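Local coordinates for protein isoprenyl transferase (Campylobacter jejuni, PDB 3UGS) that probably condenses isopentenyl diphosphate with allylic diphosphates to build long polyprenyl chains, as a magnesium-dependent homodimeric cis-prenyltransferase, at residues Tyr134-Glu139 / Phe184-Cys189. Numbering follows the deposited sequence.
Sequences YGARDE and FLLWQC
Tyr134 reaches Phe184 and Leu185, in the loop between strands 171-175 and 193-197, where the polypeptide passes from the parallel sheet of this cis-prenyltransferase fold into helix 136-149. CG anti to the backbone N (chi1 165°) sends the ring toward that loop and brings OH to Leu185. Leu185 N, at the ring edge and near its plane, donates a weak, bent hydrogen bond to Tyr134 OH (3.2 Å, 128°), while methyl CD2 of Leu185 packs 3.9 Å from Tyr134 CZ. Beside this, Tyr134 CE2 touches Phe184 CD1; the Phe184 ring stacks on Phe57 of the farnesyl phosphate pocket, and its side chain lies about 7 Å from the bound ligand. Gly135 is the N-cap of the helix, its O taking the N-H of Glu139. The methyl of Ala136 packs on Leu186, CB 3.6 Å from Leu186 CG. At the dimer interface Arg137 forms a salt bridge with Asp168 of the second subunit. Glu139 is the polar centre. Its extended chain meets Gln188 from the opposite direction, carboxylate and amide planes 24° apart. Tyr134 OH donates to Glu139 OE1 at 2.7 Å from above the carboxylate plane, whereas Gln188 NE2 approaches the same oxygen from the other face, on the syn side, at 3.0 Å and nearly straight. The backbone of Leu165 adds two bonds, N to Glu139 OE2 and O to Gln188 NE2. A water joins the buried cluster, donating to Glu139 OE1 and Gln188 OE1 and accepting from Trp187 N at 3.1 Å.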
loop_
_atom_site.group_PDB
_atom_site.type_symbol
_atom_site.label_atom_id
_atom_site.label_comp_id
_atom_site.label_asym_id
_atom_site.label_seq_id
_atom_site.Cartn_x
_atom_site.Cartn_y
_atom_site.Cartn_z
ATOM N N TYR A 134 -12.730 -5.060 -8.214
ATOM C CA TYR A 134 -11.332 -5.372 -7.942
ATOM C C TYR A 134 -10.928 -5.023 -6.518
ATOM O O TYR A 134 -11.266 -3.999 -5.974
ATOM C CB TYR A 134 -10.400 -4.653 -8.913
ATOM C CG TYR A 134 -8.979 -4.655 -8.470
ATOM C CD1 TYR A 134 -8.065 -5.562 -9.002
ATOM C CD2 TYR A 134 -8.551 -3.793 -7.478
ATOM C CE1 TYR A 134 -6.745 -5.585 -8.573
ATOM C CE2 TYR A 134 -7.257 -3.817 -7.040
ATOM C CZ TYR A 134 -6.350 -4.705 -7.584
ATOM O OH TYR A 134 -5.033 -4.706 -7.122
ATOM N N GLY A 135 -10.157 -5.903 -5.932
ATOM C CA GLY A 135 -9.496 -5.611 -4.675
ATOM C C GLY A 135 -8.108 -6.202 -4.670
ATOM O O GLY A 135 -7.887 -7.272 -5.257
ATOM N N ALA A 136 -7.185 -5.515 -3.997
ATOM C CA ALA A 136 -5.743 -5.906 -4.014
ATOM C C ALA A 136 -5.564 -7.201 -3.279
ATOM O O ALA A 136 -4.837 -8.081 -3.690
ATOM C CB ALA A 136 -4.846 -4.837 -3.402
ATOM N N ARG A 137 -6.253 -7.294 -2.162
ATOM C CA ARG A 137 -6.139 -8.480 -1.312
ATOM C C ARG A 137 -6.629 -9.712 -2.088
ATOM O O ARG A 137 -6.020 -10.755 -2.092
ATOM C CB ARG A 137 -6.903 -8.327 0.006
ATOM C CG ARG A 137 -6.170 -7.509 1.059
ATOM C CD ARG A 137 -7.054 -7.289 2.282
ATOM N NE ARG A 137 -6.425 -6.460 3.334
ATOM C CZ ARG A 137 -6.828 -6.436 4.604
ATOM N NH1 ARG A 137 -7.835 -7.182 4.976
ATOM N NH2 ARG A 137 -6.239 -5.653 5.496
ATOM N N ASP A 138 -7.739 -9.525 -2.759
ATOM C CA ASP A 138 -8.372 -10.561 -3.601
ATOM C C ASP A 138 -7.462 -10.894 -4.763
ATOM O O ASP A 138 -7.256 -12.027 -5.091
ATOM C CB ASP A 138 -9.771 -10.083 -4.084
ATOM C CG ASP A 138 -10.409 -11.003 -5.157
ATOM O OD1 ASP A 138 -10.947 -12.047 -4.800
ATOM O OD2 ASP A 138 -10.431 -10.656 -6.366
ATOM N N GLU A 139 -6.909 -9.876 -5.407
ATOM C CA GLU A 139 -5.971 -10.101 -6.535
ATOM C C GLU A 139 -4.801 -10.969 -6.045
ATOM O O GLU A 139 -4.389 -11.977 -6.641
ATOM C CB GLU A 139 -5.451 -8.799 -7.094
ATOM C CG GLU A 139 -4.694 -8.972 -8.424
ATOM C CD GLU A 139 -3.791 -7.775 -8.783
ATOM O OE1 GLU A 139 -3.578 -6.836 -7.925
ATOM O OE2 GLU A 139 -3.263 -7.786 -9.935
ATOM N N PHE A 184 -6.274 -0.722 -3.340
ATOM C CA PHE A 184 -5.885 -0.473 -4.729
ATOM C C PHE A 184 -4.429 -0.825 -4.988
ATOM O O PHE A 184 -3.511 -0.123 -4.567
ATOM C CB PHE A 184 -6.193 0.977 -5.160
ATOM C CG PHE A 184 -6.118 1.206 -6.654
ATOM C CD1 PHE A 184 -6.659 0.307 -7.553
ATOM C CD2 PHE A 184 -5.513 2.344 -7.155
ATOM C CE1 PHE A 184 -6.576 0.534 -8.920
ATOM C CE2 PHE A 184 -5.418 2.570 -8.511
ATOM C CZ PHE A 184 -5.959 1.665 -9.396
ATOM N N LEU A 185 -4.238 -1.933 -5.702
ATOM C CA LEU A 185 -2.883 -2.327 -6.174
ATOM C C LEU A 185 -1.786 -2.307 -5.080
ATOM O O LEU A 185 -0.643 -1.852 -5.249
ATOM C CB LEU A 185 -2.439 -1.378 -7.265
ATOM C CG LEU A 185 -3.349 -1.316 -8.509
ATOM C CD1 LEU A 185 -2.861 -0.208 -9.439
ATOM C CD2 LEU A 185 -3.423 -2.688 -9.199
ATOM N N LEU A 186 -2.140 -2.831 -3.936
ATOM C CA LEU A 186 -1.203 -2.814 -2.778
ATOM C C LEU A 186 0.161 -3.459 -3.078
ATOM O O LEU A 186 1.238 -2.952 -2.748
ATOM C CB LEU A 186 -1.852 -3.448 -1.565
ATOM C CG LEU A 186 -3.100 -2.666 -1.069
ATOM C CD1 LEU A 186 -3.879 -3.448 0.023
ATOM C CD2 LEU A 186 -2.724 -1.263 -0.584
ATOM N N TRP A 187 0.105 -4.623 -3.673
ATOM C CA TRP A 187 1.343 -5.373 -3.954
ATOM C C TRP A 187 2.273 -4.592 -4.877
ATOM O O TRP A 187 3.471 -4.402 -4.637
ATOM C CB TRP A 187 1.028 -6.730 -4.547
ATOM C CG TRP A 187 2.241 -7.568 -4.843
ATOM C CD1 TRP A 187 3.106 -7.462 -5.901
ATOM C CD2 TRP A 187 2.730 -8.690 -4.057
ATOM N NE1 TRP A 187 4.070 -8.420 -5.815
ATOM C CE2 TRP A 187 3.875 -9.192 -4.747
ATOM C CE3 TRP A 187 2.297 -9.329 -2.900
ATOM C CZ2 TRP A 187 4.566 -10.261 -4.292
ATOM C CZ3 TRP A 187 3.006 -10.374 -2.430
ATOM C CH2 TRP A 187 4.120 -10.854 -3.120
ATOM N N GLN A 188 1.669 -4.126 -5.943
ATOM C CA GLN A 188 2.342 -3.337 -6.990
ATOM C C GLN A 188 2.933 -2.002 -6.458
ATOM O O GLN A 188 3.926 -1.457 -6.959
ATOM C CB GLN A 188 1.405 -3.079 -8.140
ATOM C CG GLN A 188 0.955 -4.320 -8.900
ATOM C CD GLN A 188 -0.367 -4.875 -8.335
ATOM O OE1 GLN A 188 -0.760 -4.523 -7.224
ATOM N NE2 GLN A 188 -1.064 -5.725 -9.118
ATOM N N CYS A 189 2.324 -1.521 -5.396
ATOM C CA CYS A 189 2.664 -0.208 -4.838
ATOM C C CYS A 189 3.731 -0.249 -3.755
ATOM O O CYS A 189 4.000 0.745 -3.102
ATOM C CB CYS A 189 1.400 0.486 -4.295
ATOM S SG CYS A 189 0.360 1.262 -5.600
HETATM O O HOH W 1 -2.216 -5.920 -5.231
#